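PDB 4R0G: Lpg0393 helical bundle domain-containing protein from Legionella pneumophila subsp. pneumophila str. Philadelphia 1, which acts as a guanine-nucleotide exchange factor for the small GTPases Rab5, Rab21 and Rab22. Local coordinates for residues P188-Q191 with S195-S198; K226-M231 with E239-I244; E176-L181 with S198-L203; A204-E209 with H218-V223; A69-E72 with P77-E80. All blocks are in the same frame, centred on the assembly; numbering follows the deposited sequence.

Interaction 1 (P188-Q191 with S195-S198)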
# COMPACT_ATOMS: atom_id res chain seq x y z
N PRO A 188 -18.88 14.95 20.67
CA PRO A 188 -19.58 16.07 21.31
C PRO A 188 -19.14 16.38 22.76
O PRO A 188 -18.81 17.53 23.05
CB PRO A 188 -21.03 15.61 21.29
CG PRO A 188 -20.94 14.10 21.37
CD PRO A 188 -19.73 13.75 20.56
N THR A 189 -19.11 15.36 23.63
CA THR A 189 -18.71 15.50 25.03
C THR A 189 -17.20 15.70 25.16
O THR A 189 -16.71 16.31 26.11
CB THR A 189 -19.06 14.21 25.86
OG1 THR A 189 -20.47 13.98 25.84
CG2 THR A 189 -18.59 14.33 27.32
N ASP A 190 -16.47 15.19 24.18
CA ASP A 190 -15.04 15.02 24.36
C ASP A 190 -14.37 16.37 24.15
O ASP A 190 -14.28 16.87 23.04
CB ASP A 190 -14.56 14.01 23.31
CG ASP A 190 -13.20 13.46 23.60
OD1 ASP A 190 -12.26 14.26 23.72
OD2 ASP A 190 -13.09 12.22 23.71
N GLN A 191 -13.85 16.93 25.24
CA GLN A 191 -13.24 18.25 25.21
C GLN A 191 -11.74 18.13 24.99
O GLN A 191 -11.04 19.11 24.76
CB GLN A 191 -13.53 19.00 26.50
N SER A 195 -7.00 18.45 21.83
CA SER A 195 -5.64 18.39 22.31
C SER A 195 -5.00 17.02 22.03
O SER A 195 -3.77 16.87 22.07
CB SER A 195 -5.56 18.77 23.80
OG SER A 195 -6.45 17.99 24.57
N ARG A 196 -5.84 16.03 21.76
CA ARG A 196 -5.39 14.69 21.39
C ARG A 196 -5.01 14.61 19.91
O ARG A 196 -4.07 13.92 19.53
CB ARG A 196 -6.50 13.68 21.71
CG ARG A 196 -6.00 12.39 22.29
CD ARG A 196 -7.09 11.69 23.03
NE ARG A 196 -8.32 11.69 22.26
CZ ARG A 196 -9.52 11.72 22.81
NH1 ARG A 196 -10.61 11.71 22.05
NH2 ARG A 196 -9.63 11.75 24.13
N ILE A 197 -5.75 15.32 19.08
CA ILE A 197 -5.37 15.46 17.68
C ILE A 197 -4.00 16.13 17.59
O ILE A 197 -3.10 15.62 16.90
CB ILE A 197 -6.37 16.30 16.89
CG1 ILE A 197 -7.58 15.46 16.54
CG2 ILE A 197 -5.76 16.78 15.59
CD1 ILE A 197 -8.61 16.23 15.86
N SER A 198 -3.86 17.25 18.29
CA SER A 198 -2.60 17.97 18.35
C SER A 198 -1.42 17.07 18.70
O SER A 198 -0.31 17.26 18.20
CB SER A 198 -2.69 19.12 19.35
OG SER A 198 -1.45 19.80 19.44
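NH1 of Arg196 donates to OD2 of Asp190 at 3.0 Å, and the pair forms a salt bridge. The bond is fairly straight, with an N-H...O angle of 162°. OD2 sits at the edge of the guanidinium, close to its plane. The carboxylate is turned nearly square to that plane, at 88°, and NH1 comes to OD2 from above the carboxylate plane. The bridge therefore rests on one close oxygen-nitrogen pair; OD1 of Asp190 stays 3.5 Å from NH1 of Arg196. Asp190 holds CG anti to its backbone N (chi1 -164°), and the carboxylate swings toward helix 193-208. The arginine chain bends at its third torsion and turns an edge of the guanidinium to the acid. Asp190 stands just ahead of helix 193-208, in the loop that follows helix 155-183. Its OD1 makes weak hydrogen bonds to the backbone N of Leu192 and of Lys193, so the same side chain caps the start of the helix in the helical bundle domain. NH1 of Arg196 also forms a salt bridge with Glu237, and two acids thus share this nitrogen. NH2 of Arg196 donates to the backbone O of Met231.

Interaction 2 (K226-M231 with E239-I244); sequences KKLWEM and EFLKKI
Leu241 is the centre of this contact, reaching both Leu228 and Trp229 across a turn between two helices. Helix 215-229 ends near here, and helix 235-244 folds back beside it as a helical hairpin of the helical bundle domain. The tight part is the face of the indole, on which Leu241 lies. Indole and leucine slide past each other in opposite directions. CB of Leu241 also lies over the indole, 3.7 Å from NE1 of Trp229. The touch with Leu228 is wider but buried. CD2 of Leu241 meets CD1 of Leu228 at 3.9 Å, and it lies equally near CB of Leu228. Leu241 sets CG anti to the carbonyl carbon (chi1 -62°), and its two methyls part, CD1 to Trp229 and CD2 to Leu228. Leu228 also packs on Leu199 and Arg196 of helix 193-208, while Leu241 packs on Tyr178 of helix 155-183. The pair thus joins the apolar interior of the bundle. Trp229 forms the solvent side: it is exposed, and its indole covers Leu241 from outside. There CD1 of Leu241 makes a CH-pi interaction, 3.5 Å from the centroid of the five-membered ring of Trp229 and only 8° off the ring normal.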
# COMPACT_ATOMS: atom_id res chain seq x y z
N LYS A 226 1.91 7.92 25.81
CA LYS A 226 1.55 8.11 27.19
C LYS A 226 0.59 9.28 27.35
O LYS A 226 -0.50 9.08 27.85
CB LYS A 226 2.77 8.26 28.08
CG LYS A 226 2.37 8.38 29.54
CD LYS A 226 3.58 8.67 30.40
CE LYS A 226 3.20 9.37 31.67
NZ LYS A 226 4.39 9.31 32.54
N LYS A 227 0.98 10.47 26.87
CA LYS A 227 0.12 11.68 26.93
C LYS A 227 -1.27 11.44 26.34
O LYS A 227 -2.27 11.86 26.93
CB LYS A 227 0.75 12.91 26.24
CG LYS A 227 2.10 13.42 26.79
CD LYS A 227 2.63 14.62 25.93
CE LYS A 227 4.13 15.00 26.16
NZ LYS A 227 4.78 15.45 24.87
N LEU A 228 -1.32 10.76 25.19
CA LEU A 228 -2.60 10.33 24.61
C LEU A 228 -3.49 9.49 25.56
O LEU A 228 -4.68 9.73 25.66
CB LEU A 228 -2.39 9.58 23.28
CG LEU A 228 -1.77 10.43 22.18
CD1 LEU A 228 -0.89 9.62 21.26
CD2 LEU A 228 -2.90 11.05 21.42
N TRP A 229 -2.91 8.51 26.25
CA TRP A 229 -3.68 7.75 27.21
C TRP A 229 -4.26 8.66 28.28
O TRP A 229 -5.42 8.51 28.72
CB TRP A 229 -2.85 6.63 27.84
CG TRP A 229 -2.88 5.35 27.04
CD1 TRP A 229 -1.85 4.79 26.34
CD2 TRP A 229 -4.01 4.50 26.84
NE1 TRP A 229 -2.26 3.64 25.73
CE2 TRP A 229 -3.59 3.43 26.01
CE3 TRP A 229 -5.35 4.52 27.27
CZ2 TRP A 229 -4.44 2.40 25.62
CZ3 TRP A 229 -6.20 3.50 26.88
CH2 TRP A 229 -5.74 2.45 26.06
N GLU A 230 -3.48 9.64 28.69
CA GLU A 230 -3.94 10.53 29.74
C GLU A 230 -4.99 11.52 29.25
O GLU A 230 -5.60 12.23 30.04
CB GLU A 230 -2.75 11.19 30.45
CG GLU A 230 -1.77 10.11 30.94
CD GLU A 230 -0.78 10.58 31.99
OE1 GLU A 230 0.19 11.30 31.62
OE2 GLU A 230 -0.96 10.20 33.18
N MET A 231 -5.23 11.52 27.94
CA MET A 231 -6.22 12.41 27.35
C MET A 231 -7.58 11.75 27.23
O MET A 231 -8.53 12.33 26.69
CB MET A 231 -5.74 12.94 26.00
CG MET A 231 -4.60 13.95 26.11
SD MET A 231 -5.06 15.39 27.11
CE MET A 231 -4.19 15.09 28.66
N GLU A 239 -7.02 0.74 20.19
CA GLU A 239 -6.35 -0.28 19.39
C GLU A 239 -5.11 0.33 18.77
O GLU A 239 -4.02 -0.25 18.83
CB GLU A 239 -7.28 -0.85 18.31
CG GLU A 239 -6.72 -2.08 17.60
CD GLU A 239 -6.41 -3.24 18.54
OE1 GLU A 239 -7.18 -3.46 19.51
OE2 GLU A 239 -5.38 -3.94 18.32
N PHE A 240 -5.28 1.53 18.22
CA PHE A 240 -4.16 2.29 17.67
C PHE A 240 -3.05 2.52 18.69
O PHE A 240 -1.91 2.15 18.42
CB PHE A 240 -4.62 3.63 17.10
CG PHE A 240 -5.41 3.51 15.84
CD1 PHE A 240 -4.80 3.07 14.68
CD2 PHE A 240 -6.75 3.83 15.80
CE1 PHE A 240 -5.53 2.96 13.51
CE2 PHE A 240 -7.49 3.73 14.63
CZ PHE A 240 -6.88 3.29 13.48
N LEU A 241 -3.36 3.12 19.83
CA LEU A 241 -2.35 3.33 20.85
C LEU A 241 -1.59 2.03 21.20
O LEU A 241 -0.38 2.04 21.43
CB LEU A 241 -2.98 3.89 22.12
CG LEU A 241 -3.65 5.25 22.00
CD1 LEU A 241 -4.01 5.75 23.39
CD2 LEU A 241 -2.73 6.21 21.30
N LYS A 242 -2.32 0.92 21.25
CA LYS A 242 -1.71 -0.37 21.56
C LYS A 242 -0.64 -0.71 20.53
O LYS A 242 0.51 -0.96 20.88
CB LYS A 242 -2.76 -1.48 21.65
CG LYS A 242 -3.69 -1.37 22.85
CD LYS A 242 -3.93 -2.73 23.52
CE LYS A 242 -4.74 -2.60 24.81
NZ LYS A 242 -4.82 -3.88 25.59
N LYS A 243 -1.03 -0.70 19.26
CA LYS A 243 -0.10 -1.05 18.20
C LYS A 243 1.12 -0.10 18.14
O LYS A 243 2.25 -0.55 18.16
CB LYS A 243 -0.84 -1.20 16.86
CG LYS A 243 -1.81 -2.39 16.86
CD LYS A 243 -2.95 -2.27 15.82
CE LYS A 243 -2.75 -3.22 14.63
NZ LYS A 243 -3.82 -3.08 13.57
N ILE A 244 0.87 1.21 18.16
CA ILE A 244 1.91 2.23 18.15
C ILE A 244 3.07 2.05 19.15
O ILE A 244 4.24 2.06 18.75
CB ILE A 244 1.29 3.65 18.30
CG1 ILE A 244 0.42 3.98 17.08
CG2 ILE A 244 2.33 4.70 18.43
CD1 ILE A 244 -0.14 5.40 17.10

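Interaction 3 (E176-L181 with S198-L203)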
# COMPACT_ATOMS: atom_id res chain seq x y z
N GLU A 176 -0.86 7.88 10.48
CA GLU A 176 -1.61 8.75 9.60
C GLU A 176 -3.10 8.33 9.66
O GLU A 176 -4.00 9.17 9.69
CB GLU A 176 -1.02 8.68 8.18
CG GLU A 176 -0.78 10.02 7.51
CD GLU A 176 0.34 10.87 8.14
OE1 GLU A 176 1.53 10.50 8.00
OE2 GLU A 176 0.02 11.93 8.74
N ASP A 177 -3.35 7.03 9.73
CA ASP A 177 -4.71 6.52 9.71
C ASP A 177 -5.42 6.77 11.03
O ASP A 177 -6.63 7.00 11.07
CB ASP A 177 -4.74 5.03 9.31
CG ASP A 177 -4.50 4.82 7.81
OD1 ASP A 177 -4.85 5.72 7.02
OD2 ASP A 177 -3.96 3.76 7.40
N TYR A 178 -4.66 6.73 12.12
CA TYR A 178 -5.18 7.14 13.41
C TYR A 178 -5.60 8.59 13.29
O TYR A 178 -6.73 8.94 13.61
CB TYR A 178 -4.09 6.99 14.46
CG TYR A 178 -4.45 7.39 15.88
CD1 TYR A 178 -5.75 7.69 16.25
CD2 TYR A 178 -3.46 7.45 16.85
CE1 TYR A 178 -6.06 8.05 17.55
CE2 TYR A 178 -3.75 7.81 18.15
CZ TYR A 178 -5.05 8.12 18.50
OH TYR A 178 -5.33 8.47 19.80
N LEU A 179 -4.69 9.42 12.78
CA LEU A 179 -4.95 10.85 12.69
C LEU A 179 -6.27 11.19 12.01
O LEU A 179 -7.12 11.84 12.62
CB LEU A 179 -3.81 11.54 11.94
CG LEU A 179 -3.88 13.08 11.98
CD1 LEU A 179 -4.55 13.59 13.26
CD2 LEU A 179 -2.47 13.70 11.81
N SER A 180 -6.47 10.73 10.78
CA SER A 180 -7.69 11.11 10.05
C SER A 180 -8.95 10.58 10.71
O SER A 180 -9.98 11.24 10.66
CB SER A 180 -7.64 10.70 8.56
OG SER A 180 -7.23 9.37 8.41
N LEU A 181 -8.87 9.39 11.31
CA LEU A 181 -10.02 8.83 12.02
C LEU A 181 -10.41 9.68 13.26
O LEU A 181 -11.59 9.92 13.51
CB LEU A 181 -9.79 7.36 12.39
CG LEU A 181 -9.89 6.26 11.32
CD1 LEU A 181 -9.75 4.87 11.94
CD2 LEU A 181 -11.19 6.32 10.53
N SER A 198 -3.86 17.25 18.29
CA SER A 198 -2.60 17.97 18.35
C SER A 198 -1.42 17.07 18.70
O SER A 198 -0.31 17.26 18.20
CB SER A 198 -2.69 19.12 19.35
OG SER A 198 -1.45 19.80 19.44
N LEU A 199 -1.67 16.08 19.55
CA LEU A 199 -0.64 15.13 19.94
C LEU A 199 -0.27 14.18 18.80
O LEU A 199 0.89 13.88 18.62
CB LEU A 199 -1.08 14.32 21.14
CG LEU A 199 -0.88 14.95 22.51
CD1 LEU A 199 -1.79 14.29 23.53
CD2 LEU A 199 0.55 14.77 22.90
N VAL A 200 -1.25 13.71 18.05
CA VAL A 200 -1.00 12.75 16.98
C VAL A 200 -0.23 13.41 15.83
O VAL A 200 0.71 12.84 15.26
CB VAL A 200 -2.31 12.12 16.45
CG1 VAL A 200 -2.01 11.14 15.34
CG2 VAL A 200 -3.04 11.41 17.59
N VAL A 201 -0.64 14.63 15.52
CA VAL A 201 0.02 15.43 14.49
C VAL A 201 1.50 15.60 14.79
O VAL A 201 2.35 15.49 13.90
CB VAL A 201 -0.67 16.80 14.37
CG1 VAL A 201 0.09 17.67 13.42
CG2 VAL A 201 -2.10 16.61 13.93
N ARG A 202 1.81 15.87 16.05
CA ARG A 202 3.19 16.12 16.42
C ARG A 202 3.95 14.82 16.41
O ARG A 202 5.09 14.78 16.00
CB ARG A 202 3.27 16.83 17.77
CG ARG A 202 2.80 18.27 17.69
CD ARG A 202 2.24 18.75 18.99
NE ARG A 202 3.12 18.39 20.09
CZ ARG A 202 2.69 18.11 21.31
NH1 ARG A 202 1.39 18.17 21.57
NH2 ARG A 202 3.57 17.77 22.25
N LEU A 203 3.31 13.75 16.87
CA LEU A 203 3.88 12.42 16.76
C LEU A 203 4.16 12.08 15.28
O LEU A 203 5.26 11.62 14.94
CB LEU A 203 2.95 11.38 17.39
CG LEU A 203 3.35 9.93 17.11
CD1 LEU A 203 4.60 9.52 17.88
CD2 LEU A 203 2.15 8.96 17.37
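Tyr178 and Leu179 both carry CG anti to the backbone N (chi1 179° and -171°), which sends the ring and the isobutyl group toward helix 198-203. Val200 answers with a split pair of methyls. Its CG1 lies anti to the backbone N and meets Leu179, while CG2 lies anti to the carbonyl carbon and meets Tyr178. CG2 of Val200 sits over one face of the tyrosine ring, 4.1 Å from its centroid and displaced toward the rim. The nearest ring atom is CE2 of Tyr178, 3.7 Å from that methyl. On the other branch, CG1 of Val200 packs at 3.9 Å on CB of Leu179. The tip of Leu179 goes on to Val201, whose CG2 lies 3.6 Å from CD2 of the leucine. This last touch is nearer the solvent, since Val201 is exposed. The two helices run antiparallel, with axes 9.6 Å apart and directions at 155°. They are neighbours in the helical bundle domain. Tyr178 also meets the ring of Phe240 with nearly parallel planes, and its OH is hydrogen-bonded to Glu237. On helix 155-183, Asp177 accepts hydrogen bonds from the backbone N of Glu74 and of Ser75 of the second subunit. The contact between the two segments is apolar, and the phenol's polar end is satisfied elsewhere. The cohesion of the contact therefore comes from van der Waals and CH-pi packing.

Interaction 4 (A204-E209 with H218-V223); sequences AKYLHE and HDEIAV
Tyr206 and Glu220 form the CH-pi part of this contact. CB of Glu220 lies over one face of the tyrosine ring, 3.9 Å from its centroid and 23° off the ring normal. The methylene is shifted toward the rim at the phenol end, and its distance to CZ of Tyr206 is 3.7 Å. CG of Glu220 follows along the same ring and comes within 3.8 Å of CE1 of Tyr206. With these two carbons the acid offers its aliphatic part to the tyrosine. At a chi1 of 166° the ring of Tyr206 extends away from its own backbone N and across to the second helix. The glutamate chain bends at its second torsion, and its carboxylate plane makes 65° with the ring. The second kind of interaction is plain apolar packing. CD1 of Ile221 approaches CG of Leu207 at 4.3 Å, a looser touch than the ring contact. Both residues are buried, whereas Tyr206 and Glu220 remain partly exposed. The contact thus has an inner aliphatic layer and an outer aromatic one. It joins the end of helix 193-208 to the early part of helix 215-229, which come one after the other in the helical bundle domain. Helix 155-183 lies against the inner layer, where Leu171 touches both Leu207 and Ile221, and Ile175 touches Leu207. Tyr206 also packs on Val217 and Tyr224 of helix 215-229.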
# COMPACT_ATOMS: atom_id res chain seq x y z
N ALA A 204 3.19 12.34 14.42
CA ALA A 204 3.37 12.14 12.99
C ALA A 204 4.59 12.94 12.48
O ALA A 204 5.44 12.40 11.74
CB ALA A 204 2.15 12.56 12.26
N LYS A 205 4.66 14.21 12.91
CA LYS A 205 5.77 15.10 12.55
C LYS A 205 7.11 14.59 13.08
O LYS A 205 8.12 14.65 12.37
CB LYS A 205 5.50 16.54 13.01
N TYR A 206 7.15 14.13 14.33
CA TYR A 206 8.41 13.66 14.91
C TYR A 206 8.89 12.45 14.12
O TYR A 206 10.06 12.34 13.75
CB TYR A 206 8.28 13.32 16.41
CG TYR A 206 9.47 12.53 16.91
CD1 TYR A 206 10.64 13.18 17.31
CD2 TYR A 206 9.46 11.14 16.95
CE1 TYR A 206 11.76 12.46 17.74
CE2 TYR A 206 10.58 10.41 17.38
CZ TYR A 206 11.72 11.07 17.77
OH TYR A 206 12.82 10.36 18.20
N LEU A 207 7.98 11.54 13.85
CA LEU A 207 8.33 10.31 13.19
C LEU A 207 8.71 10.53 11.73
O LEU A 207 9.35 9.69 11.12
CB LEU A 207 7.16 9.33 13.26
CG LEU A 207 7.34 7.95 13.87
CD1 LEU A 207 6.21 7.11 13.36
CD2 LEU A 207 8.63 7.30 13.46
N HIS A 208 8.33 11.67 11.16
CA HIS A 208 8.53 11.89 9.73
C HIS A 208 10.00 12.02 9.41
O HIS A 208 10.42 11.71 8.31
CB HIS A 208 7.81 13.14 9.26
CG HIS A 208 7.91 13.36 7.79
ND1 HIS A 208 7.16 12.65 6.87
CD2 HIS A 208 8.67 14.22 7.06
CE1 HIS A 208 7.45 13.06 5.65
NE2 HIS A 208 8.37 14.01 5.74
N GLU A 209 10.76 12.48 10.39
CA GLU A 209 12.19 12.67 10.22
C GLU A 209 13.00 11.40 10.53
O GLU A 209 14.21 11.39 10.38
CB GLU A 209 12.65 13.85 11.12
CG GLU A 209 12.84 15.22 10.41
CD GLU A 209 11.57 15.76 9.72
OE1 GLU A 209 10.51 15.91 10.40
OE2 GLU A 209 11.63 16.06 8.50
N HIS A 218 11.80 5.02 20.19
CA HIS A 218 10.93 4.29 21.08
C HIS A 218 10.57 5.15 22.29
O HIS A 218 9.42 5.25 22.68
CB HIS A 218 11.61 2.98 21.48
CG HIS A 218 11.49 1.92 20.44
ND1 HIS A 218 10.29 1.28 20.16
CD2 HIS A 218 12.40 1.39 19.58
CE1 HIS A 218 10.48 0.40 19.19
NE2 HIS A 218 11.75 0.46 18.82
N ASP A 219 11.55 5.82 22.86
CA ASP A 219 11.25 6.67 23.98
C ASP A 219 10.34 7.87 23.64
O ASP A 219 9.41 8.11 24.40
CB ASP A 219 12.53 7.09 24.73
CG ASP A 219 13.44 5.90 25.08
OD1 ASP A 219 12.95 4.75 25.09
OD2 ASP A 219 14.66 6.13 25.32
N GLU A 220 10.58 8.62 22.55
CA GLU A 220 9.66 9.73 22.20
C GLU A 220 8.25 9.22 21.91
O GLU A 220 7.27 9.74 22.46
CB GLU A 220 10.14 10.61 21.04
CG GLU A 220 10.83 11.93 21.42
CD GLU A 220 9.94 12.95 22.19
OE1 GLU A 220 9.05 13.56 21.57
OE2 GLU A 220 10.16 13.16 23.41
N ILE A 221 8.16 8.20 21.05
CA ILE A 221 6.88 7.58 20.73
C ILE A 221 6.11 7.26 22.01
O ILE A 221 4.94 7.61 22.16
CB ILE A 221 7.06 6.31 19.90
CG1 ILE A 221 7.69 6.66 18.56
CG2 ILE A 221 5.71 5.61 19.69
CD1 ILE A 221 7.54 5.62 17.50
N ALA A 222 6.79 6.59 22.93
CA ALA A 222 6.21 6.29 24.23
C ALA A 222 5.72 7.56 24.95
O ALA A 222 4.66 7.54 25.56
CB ALA A 222 7.19 5.54 25.07
N VAL A 223 6.44 8.67 24.84
CA VAL A 223 6.02 9.90 25.52
C VAL A 223 4.69 10.43 24.96
O VAL A 223 3.79 10.86 25.73
CB VAL A 223 7.11 11.04 25.48
CG1 VAL A 223 6.61 12.23 26.25
CG2 VAL A 223 8.40 10.58 26.06

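Interaction 5 (A69-E72 with P77-E80)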
# COMPACT_ATOMS: atom_id res chain seq x y z
N ALA A 69 13.41 -3.56 -5.63
CA ALA A 69 12.85 -4.88 -5.41
C ALA A 69 11.96 -4.84 -4.18
O ALA A 69 10.88 -5.44 -4.14
CB ALA A 69 13.96 -5.90 -5.23
N VAL A 70 12.41 -4.12 -3.16
CA VAL A 70 11.62 -3.92 -1.96
C VAL A 70 10.34 -3.14 -2.28
O VAL A 70 9.28 -3.49 -1.82
CB VAL A 70 12.41 -3.19 -0.87
CG1 VAL A 70 11.51 -2.96 0.32
CG2 VAL A 70 13.69 -3.98 -0.47
N HIS A 71 10.45 -2.10 -3.08
CA HIS A 71 9.31 -1.26 -3.41
C HIS A 71 8.24 -2.08 -4.13
O HIS A 71 7.06 -1.71 -4.14
CB HIS A 71 9.79 -0.08 -4.25
CG HIS A 71 8.73 0.92 -4.61
ND1 HIS A 71 8.03 0.86 -5.80
CD2 HIS A 71 8.29 2.03 -3.98
CE1 HIS A 71 7.19 1.87 -5.87
NE2 HIS A 71 7.33 2.60 -4.78
N GLU A 72 8.63 -3.21 -4.71
CA GLU A 72 7.67 -4.06 -5.41
C GLU A 72 7.10 -5.21 -4.60
O GLU A 72 6.31 -6.00 -5.13
CB GLU A 72 8.22 -4.56 -6.74
CG GLU A 72 8.76 -3.45 -7.64
CD GLU A 72 7.77 -2.31 -7.83
OE1 GLU A 72 6.71 -2.52 -8.46
OE2 GLU A 72 8.04 -1.19 -7.34
N PRO A 77 6.07 -1.67 1.36
CA PRO A 77 6.61 -0.87 2.48
C PRO A 77 6.77 0.60 2.10
O PRO A 77 6.84 1.45 2.98
CB PRO A 77 7.96 -1.54 2.76
CG PRO A 77 8.37 -2.09 1.38
CD PRO A 77 7.08 -2.56 0.76
N LEU A 78 6.82 0.93 0.81
CA LEU A 78 7.06 2.33 0.48
C LEU A 78 5.87 2.91 -0.25
O LEU A 78 5.70 2.67 -1.43
CB LEU A 78 8.31 2.47 -0.40
CG LEU A 78 9.64 1.93 0.16
CD1 LEU A 78 10.54 1.48 -0.96
CD2 LEU A 78 10.36 2.97 1.03
N ARG A 79 5.08 3.73 0.44
CA ARG A 79 3.86 4.28 -0.15
C ARG A 79 4.04 5.77 -0.25
O ARG A 79 5.03 6.29 0.25
CB ARG A 79 2.64 3.96 0.74
CG ARG A 79 2.53 2.48 1.23
CD ARG A 79 1.10 2.16 1.75
NE ARG A 79 1.03 1.27 2.92
CZ ARG A 79 1.56 0.05 2.99
NH1 ARG A 79 2.21 -0.42 1.95
NH2 ARG A 79 1.45 -0.69 4.09
N GLU A 80 3.08 6.47 -0.86
CA GLU A 80 3.08 7.95 -0.88
C GLU A 80 4.41 8.64 -1.24
O GLU A 80 5.05 8.34 -2.25
CB GLU A 80 2.56 8.49 0.46
CG GLU A 80 1.09 8.17 0.75
CD GLU A 80 0.11 8.94 -0.15
OE1 GLU A 80 0.10 8.71 -1.39
OE2 GLU A 80 -0.64 9.78 0.39
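The imidazole of His71 meets both of its partners here at the edge, close to the ring plane. On one side of that edge ND1 donates to OE2 of Glu72, a bond of 2.6 Å with an N-H...O angle of 164°. The donor lies close to the C-O axis of the carboxylate oxygen. Elsewhere on the edge stands Leu78, whose CB is 3.6 Å from CD2 of His71. CD1 of the same leucine reaches CB of His71 at 3.7 Å. The first torsion of His71, -177°, places the ring opposite the backbone N and turns it toward segment 77-80. NE2 of His71 is hydrogen-bonded to Ser83, so both ring nitrogens have partners and the rotation of the ring is fixed. Beside this pair, CG1 of Val70 touches CG of Pro77 at 3.4 Å. All four touching residues are buried. Helix 155-183 covers three of them, with Val158 and Ala161 on Val70, Phe162 on Pro77 and Ile165 on Leu78, while Leu86 of helix 80-101 packs on His71 and Leu78. The OH of Tyr173 is hydrogen-bonded to Pro77 O and Arg79 N. The contact closes the short turn between helix 58-71 and helix 80-101. It is the connection between two consecutive helices in the all-helical VPS9-like domain, the kind of domain found in exchange factors for Rab5-related GTPases.

In the fold
From the N terminus, interaction 5 comes first and closes the short turn after helix 58-71 in the VPS9-like domain. The other four follow in the helical bundle domain. Interaction 3 pairs helix 155-183 with helix 193-208. Interaction 1 closes the start of the latter helix, lies within the span of interaction 3 and shares Ser198 with it. Interaction 4 then closes the turn to helix 215-229, and interaction 2 the turn to helix 235-244. These two are in series. Interaction 2 touches interactions 1, 3 and 4, so the four helices pack as one unit. Interaction 5 touches none of them; its centre is about 22 Å from that of interaction 4.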